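Local coordinates for resiniferatoxin-binding, phosphotriesterase-related protein (Rhodobacter sphaeroides 2.4.1, PDB 3K2G), which binds two zinc ions in a TIM barrel of the phosphotriesterase family and is probably a metal-dependent phosphoric ester hydrolase, at residues B[237-242]-B[246-251]; B[211-216]-B[275-280]. All coordinates share one frame; numbering follows the deposited sequence.

In the fold
Contacts 1 and 2 lie on the same side of the chain's centre, with their own centres about 9 Å apart. Contact 1 packs the loop that leaves strand 234-236 against helix 246-255, and that loop carries His238, a ligand of one of the two zinc ions. Contact 2 joins the loop after strand 206-208 to strand 275-276 and brings the Trp213 side chain, by nearest atoms, about 6 Å from that of His238 and about 9 Å from a zinc ion. The two meet directly: Tyr248 OH lies 3.3 Å from Arg215 CA, and Pro278 CG packs 3.4 Å from Asn240 O. The Trp213 side chain is about 7 Å from the dithiol bound in the pocket.

Contact 1 of 2, residues B[237-242]-B[246-251]; sequences CHMNPS and PVYQAT. With ZN (zinc ion), chain J.
Gln249 and Ser242 carry the polar part of this contact. Gln249 NE2 donates to Ser242 OG at 2.9 Å, with an N-H...O angle of 148° and the hydroxyl tilted out of the amide plane. Ser242 OG sits between its backbone N and carbonyl carbon (chi1 57°), which turns it to the helix. The same NE2 lies 3.0 Å from Met239 O, but at too poor an angle for a bond; that carbonyl accepts Ser242 N instead, closing the turn around the 3-10 segment.

The apolar part rests on Met239, a selenomethionine, and Tyr248. The Met239 chain bends at chi2 and chi3, bringing CE to the helix, 3.8 Å from Gln249 CG and 4.1 Å from Tyr248 CE2; Met239 and Gln249 run past each other in opposite directions. Beyond the segments, Tyr248 OH is hydrogen-bonded to Ala217 N and its ring makes a cation-pi contact with Arg215, while Gln249 also packs on Phe261.

A separate packing contact puts Ser242 OG at the tyrosine ring edge, near its plane, 3.7 Å from Tyr248 CE2.

Metal coordination belongs to the start of the loop. His238 NE2 binds a zinc ion at 2.3 Å, a site it shares with His209, Glu177 and two waters and to which Tyr136 also belongs; His238 ND1 is hydrogen-bonded to Asp262.

The chemistry implies a division of labour in this beta-to-alpha loop of the barrel: its first residues present a metal ligand, and a buried amide-hydroxyl bond with apolar packing ties the residues that follow to the next helix.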
loop_
_atom_site.group_PDB
_atom_site.type_symbol
_atom_site.label_atom_id
_atom_site.label_comp_id
_atom_site.label_asym_id
_atom_site.label_seq_id
_atom_site.Cartn_x
_atom_site.Cartn_y
_atom_site.Cartn_z
ATOM N N CYS B 237 6.139 11.389 22.968
ATOM C CA CYS B 237 7.282 10.472 22.890
ATOM C C CYS B 237 7.004 9.119 22.261
ATOM O O CYS B 237 5.865 8.658 22.204
ATOM C CB CYS B 237 7.849 10.207 24.287
ATOM S SG CYS B 237 8.432 11.664 25.190
ATOM N N HIS B 238 8.078 8.487 21.800
ATOM C CA HIS B 238 8.013 7.144 21.230
ATOM C C HIS B 238 7.089 6.973 20.032
ATOM O O HIS B 238 6.245 6.076 19.997
ATOM C CB HIS B 238 7.633 6.169 22.343
ATOM C CG HIS B 238 8.369 6.423 23.624
ATOM N ND1 HIS B 238 9.711 6.739 23.654
ATOM C CD2 HIS B 238 7.952 6.421 24.913
ATOM C CE1 HIS B 238 10.089 6.922 24.908
ATOM N NE2 HIS B 238 9.041 6.734 25.691
HETATM N N MSE B 239 7.271 7.822 19.034
HETATM C CA MSE B 239 6.449 7.741 17.835
HETATM C C MSE B 239 6.919 6.657 16.868
HETATM O O MSE B 239 6.143 6.184 16.043
HETATM C CB MSE B 239 6.441 9.091 17.130
HETATM C CG MSE B 239 5.747 10.182 17.946
HETATM SE SE MSE B 239 3.944 9.699 18.478
HETATM C CE MSE B 239 3.186 9.534 16.703
ATOM N N ASN B 240 8.185 6.257 16.987
ATOM C CA ASN B 240 8.778 5.248 16.107
ATOM C C ASN B 240 7.905 4.045 15.746
ATOM O O ASN B 240 7.767 3.717 14.572
ATOM C CB ASN B 240 10.097 4.731 16.695
ATOM C CG ASN B 240 11.133 5.824 16.862
ATOM O OD1 ASN B 240 12.189 5.804 16.222
ATOM N ND2 ASN B 240 10.839 6.783 17.726
ATOM N N PRO B 241 7.312 3.370 16.744
ATOM C CA PRO B 241 6.466 2.199 16.484
ATOM C C PRO B 241 5.217 2.408 15.633
ATOM O O PRO B 241 4.668 1.443 15.106
ATOM C CB PRO B 241 6.116 1.701 17.888
ATOM C CG PRO B 241 7.285 2.164 18.721
ATOM C CD PRO B 241 7.496 3.560 18.195
ATOM N N SER B 242 4.753 3.649 15.509
ATOM C CA SER B 242 3.559 3.915 14.714
ATOM C C SER B 242 3.895 4.485 13.341
ATOM O O SER B 242 3.057 5.112 12.691
ATOM C CB SER B 242 2.604 4.856 15.471
ATOM O OG SER B 242 3.222 6.084 15.823
ATOM N N PRO B 246 0.602 6.532 8.966
ATOM C CA PRO B 246 0.759 7.942 8.584
ATOM C C PRO B 246 -0.410 8.876 8.907
ATOM O O PRO B 246 -0.201 10.054 9.212
ATOM C CB PRO B 246 1.061 7.867 7.085
ATOM C CG PRO B 246 0.379 6.602 6.660
ATOM C CD PRO B 246 0.718 5.658 7.787
ATOM N N VAL B 247 -1.634 8.367 8.829
ATOM C CA VAL B 247 -2.793 9.195 9.141
ATOM C C VAL B 247 -2.726 9.582 10.620
ATOM O O VAL B 247 -2.856 10.751 10.979
ATOM C CB VAL B 247 -4.111 8.442 8.837
ATOM C CG1 VAL B 247 -5.308 9.221 9.388
ATOM C CG2 VAL B 247 -4.252 8.254 7.330
ATOM N N TYR B 248 -2.513 8.586 11.471
ATOM C CA TYR B 248 -2.400 8.799 12.908
ATOM C C TYR B 248 -1.316 9.835 13.202
ATOM O O TYR B 248 -1.574 10.844 13.851
ATOM C CB TYR B 248 -2.052 7.471 13.582
ATOM C CG TYR B 248 -1.731 7.534 15.061
ATOM C CD1 TYR B 248 -2.727 7.784 16.007
ATOM C CD2 TYR B 248 -0.444 7.244 15.521
ATOM C CE1 TYR B 248 -2.453 7.730 17.373
ATOM C CE2 TYR B 248 -0.159 7.189 16.888
ATOM C CZ TYR B 248 -1.169 7.429 17.807
ATOM O OH TYR B 248 -0.899 7.344 19.155
ATOM N N GLN B 249 -0.106 9.600 12.704
ATOM C CA GLN B 249 0.987 10.528 12.965
ATOM C C GLN B 249 0.761 11.932 12.421
ATOM O O GLN B 249 1.020 12.914 13.120
ATOM C CB GLN B 249 2.308 9.974 12.422
ATOM C CG GLN B 249 2.677 8.618 13.020
ATOM C CD GLN B 249 4.151 8.278 12.873
ATOM O OE1 GLN B 249 4.762 8.555 11.845
ATOM N NE2 GLN B 249 4.723 7.651 13.908
ATOM N N ALA B 250 0.282 12.034 11.184
ATOM C CA ALA B 250 0.051 13.340 10.574
ATOM C C ALA B 250 -1.046 14.128 11.284
ATOM O O ALA B 250 -0.924 15.339 11.471
ATOM C CB ALA B 250 -0.295 13.175 9.082
ATOM N N THR B 251 -2.114 13.449 11.689
ATOM C CA THR B 251 -3.208 14.142 12.357
ATOM C C THR B 251 -2.796 14.668 13.727
ATOM O O THR B 251 -3.346 15.660 14.214
ATOM C CB THR B 251 -4.449 13.241 12.483
ATOM O OG1 THR B 251 -4.090 12.003 13.104
ATOM C CG2 THR B 251 -5.042 12.977 11.102
HETATM ZN ZN ZN J . 9.287 6.622 27.973
HETATM O O HOH W 1 11.399 6.384 27.880
HETATM O O HOH W 2 9.872 4.306 27.672
#

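Contact 2 of 2, residues B[211-216]-B[275-280]; sequences PGWFRL and VQCPSD
Trp213 lays its indole against Val275 and points its ring nitrogen at the next residue of the strand. The tight part is a CH-pi contact: Val275 CB stands 3.4 Å from the centroid of the five-membered ring, only 4° off the ring normal. Its two methyls spread over the same face, CG1 to Trp213 CG at 3.6 Å and CG2 to Trp213 CD2 at 3.7 Å, so the branch point and both arms of the valine bear on the indole. Trp213 CG lies anti to its carbonyl carbon (chi1 -76°), which carries the ring out from the type I turn of Pro211 to Phe214 toward the strand.

The rim of the ring is engaged differently. Trp213 NE1 donates to Gln276 O at 3.0 Å with an N-H...O angle of 151°; the oxygen is in the indole plane, whereas the donor stands above the carbonyl plane. Cys277 SG approaches the edge of the six-membered ring, 4.0 Å from Trp213 CZ2, as a sulfur-aromatic contact. The face contact and the in-plane N-H bond together restrain the tilt and rotation of the indole.

On the loose side, Phe214 is exposed and hardly touches the strand. The CA-CB bond of Gln276 points away from the 211-216 loop, and Gln276 OE1 is bonded to Arg329 of the third subunit.

The 211-216 loop follows the zinc ligand His209, so the contact packs an active-site loop of the barrel against the short hairpin 269-276, with Trp213 near the bound dithiol. Strand 275-276 pairs antiparallel with strand 269-270, whose Tyr270 touches Trp213, Val275 and Cys277. Ser279 then N-caps helix 280-292, while the 211-216 loop runs into helix 217-226 and Arg215 makes a salt bridge with Asp245, just before helix 246-255.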
loop_
_atom_site.group_PDB
_atom_site.type_symbol
_atom_site.label_atom_id
_atom_site.label_comp_id
_atom_site.label_asym_id
_atom_site.label_seq_id
_atom_site.Cartn_x
_atom_site.Cartn_y
_atom_site.Cartn_z
ATOM N N PRO B 211 2.744 4.876 25.071
ATOM C CA PRO B 211 2.892 3.475 24.677
ATOM C C PRO B 211 2.864 3.284 23.154
ATOM O O PRO B 211 1.769 3.265 22.608
ATOM C CB PRO B 211 1.626 2.809 25.226
ATOM C CG PRO B 211 0.604 3.876 25.198
ATOM C CD PRO B 211 1.351 5.167 25.382
ATOM N N GLY B 212 4.032 3.559 22.636
ATOM C CA GLY B 212 4.214 3.585 21.179
ATOM C C GLY B 212 3.507 2.592 20.255
ATOM O O GLY B 212 2.973 2.968 19.190
ATOM N N TRP B 213 3.378 1.349 20.834
ATOM C CA TRP B 213 2.813 0.299 19.974
ATOM C C TRP B 213 1.303 0.351 20.076
ATOM O O TRP B 213 0.638 -0.526 19.571
ATOM C CB TRP B 213 3.352 -1.090 20.371
ATOM C CG TRP B 213 4.738 -1.330 19.905
ATOM C CD1 TRP B 213 5.119 -1.912 18.732
ATOM C CD2 TRP B 213 5.936 -0.979 20.592
ATOM N NE1 TRP B 213 6.489 -1.949 18.645
ATOM C CE2 TRP B 213 7.018 -1.380 19.776
ATOM C CE3 TRP B 213 6.205 -0.361 21.824
ATOM C CZ2 TRP B 213 8.349 -1.183 20.150
ATOM C CZ3 TRP B 213 7.529 -0.164 22.198
ATOM C CH2 TRP B 213 8.586 -0.574 21.362
ATOM N N PHE B 214 0.762 1.372 20.737
ATOM C CA PHE B 214 -0.692 1.521 20.813
ATOM C C PHE B 214 -1.030 2.844 20.123
ATOM O O PHE B 214 -0.142 3.455 19.531
ATOM C CB PHE B 214 -1.187 1.507 22.265
ATOM C CG PHE B 214 -1.166 0.141 22.896
ATOM C CD1 PHE B 214 -2.305 -0.665 22.894
ATOM C CD2 PHE B 214 0.010 -0.363 23.445
ATOM C CE1 PHE B 214 -2.270 -1.955 23.429
ATOM C CE2 PHE B 214 0.059 -1.655 23.983
ATOM C CZ PHE B 214 -1.085 -2.451 23.974
ATOM N N ARG B 215 -2.287 3.288 20.183
ATOM C CA ARG B 215 -2.684 4.542 19.535
ATOM C C ARG B 215 -3.500 5.433 20.476
ATOM O O ARG B 215 -4.638 5.784 20.169
ATOM C CB ARG B 215 -3.514 4.237 18.286
ATOM C CG ARG B 215 -2.834 3.299 17.288
ATOM C CD ARG B 215 -1.785 4.011 16.446
ATOM N NE ARG B 215 -1.161 3.109 15.483
ATOM C CZ ARG B 215 -0.106 2.344 15.743
ATOM N NH1 ARG B 215 0.461 2.371 16.939
ATOM N NH2 ARG B 215 0.371 1.540 14.806
ATOM N N LEU B 216 -2.912 5.805 21.610
ATOM C CA LEU B 216 -3.596 6.637 22.604
ATOM C C LEU B 216 -3.259 8.128 22.524
ATOM O O LEU B 216 -3.747 8.921 23.332
ATOM C CB LEU B 216 -3.263 6.135 24.018
ATOM C CG LEU B 216 -3.683 4.709 24.399
ATOM C CD1 LEU B 216 -3.159 4.368 25.791
ATOM C CD2 LEU B 216 -5.195 4.595 24.363
ATOM N N VAL B 275 6.552 -6.881 21.595
ATOM C CA VAL B 275 6.622 -5.858 20.558
ATOM C C VAL B 275 8.033 -5.692 20.017
ATOM O O VAL B 275 9.020 -5.900 20.727
ATOM C CB VAL B 275 6.105 -4.495 21.074
ATOM C CG1 VAL B 275 4.629 -4.600 21.389
ATOM C CG2 VAL B 275 6.884 -4.065 22.311
ATOM N N GLN B 276 8.112 -5.310 18.747
ATOM C CA GLN B 276 9.385 -5.137 18.069
ATOM C C GLN B 276 9.644 -3.688 17.670
ATOM O O GLN B 276 8.788 -3.037 17.073
ATOM C CB GLN B 276 9.406 -6.015 16.814
ATOM C CG GLN B 276 10.641 -5.859 15.941
ATOM C CD GLN B 276 11.872 -6.495 16.551
ATOM O OE1 GLN B 276 11.877 -7.685 16.861
ATOM N NE2 GLN B 276 12.923 -5.709 16.719
ATOM N N CYS B 277 10.831 -3.192 17.995
ATOM C CA CYS B 277 11.207 -1.834 17.626
ATOM C C CYS B 277 11.435 -1.813 16.125
ATOM O O CYS B 277 12.104 -2.695 15.582
ATOM C CB CYS B 277 12.499 -1.419 18.327
ATOM S SG CYS B 277 12.348 -1.356 20.116
ATOM N N PRO B 278 10.903 -0.793 15.437
ATOM C CA PRO B 278 11.049 -0.662 13.986
ATOM C C PRO B 278 12.481 -0.316 13.602
ATOM O O PRO B 278 13.270 0.098 14.451
ATOM C CB PRO B 278 10.077 0.463 13.651
ATOM C CG PRO B 278 10.238 1.368 14.830
ATOM C CD PRO B 278 10.227 0.390 16.003
ATOM N N SER B 279 12.801 -0.477 12.320
ATOM C CA SER B 279 14.142 -0.187 11.809
ATOM C C SER B 279 14.297 1.299 11.514
ATOM O O SER B 279 13.310 1.996 11.293
ATOM C CB SER B 279 14.390 -0.954 10.517
ATOM O OG SER B 279 13.638 -0.387 9.462
ATOM N N ASP B 280 15.535 1.777 11.475
ATOM C CA ASP B 280 15.762 3.187 11.189
ATOM C C ASP B 280 15.302 3.561 9.783
ATOM O O ASP B 280 14.929 4.708 9.533
ATOM C CB ASP B 280 17.234 3.546 11.390
ATOM C CG ASP B 280 17.614 3.604 12.859
ATOM O OD1 ASP B 280 16.690 3.670 13.709
ATOM O OD2 ASP B 280 18.828 3.596 13.163
#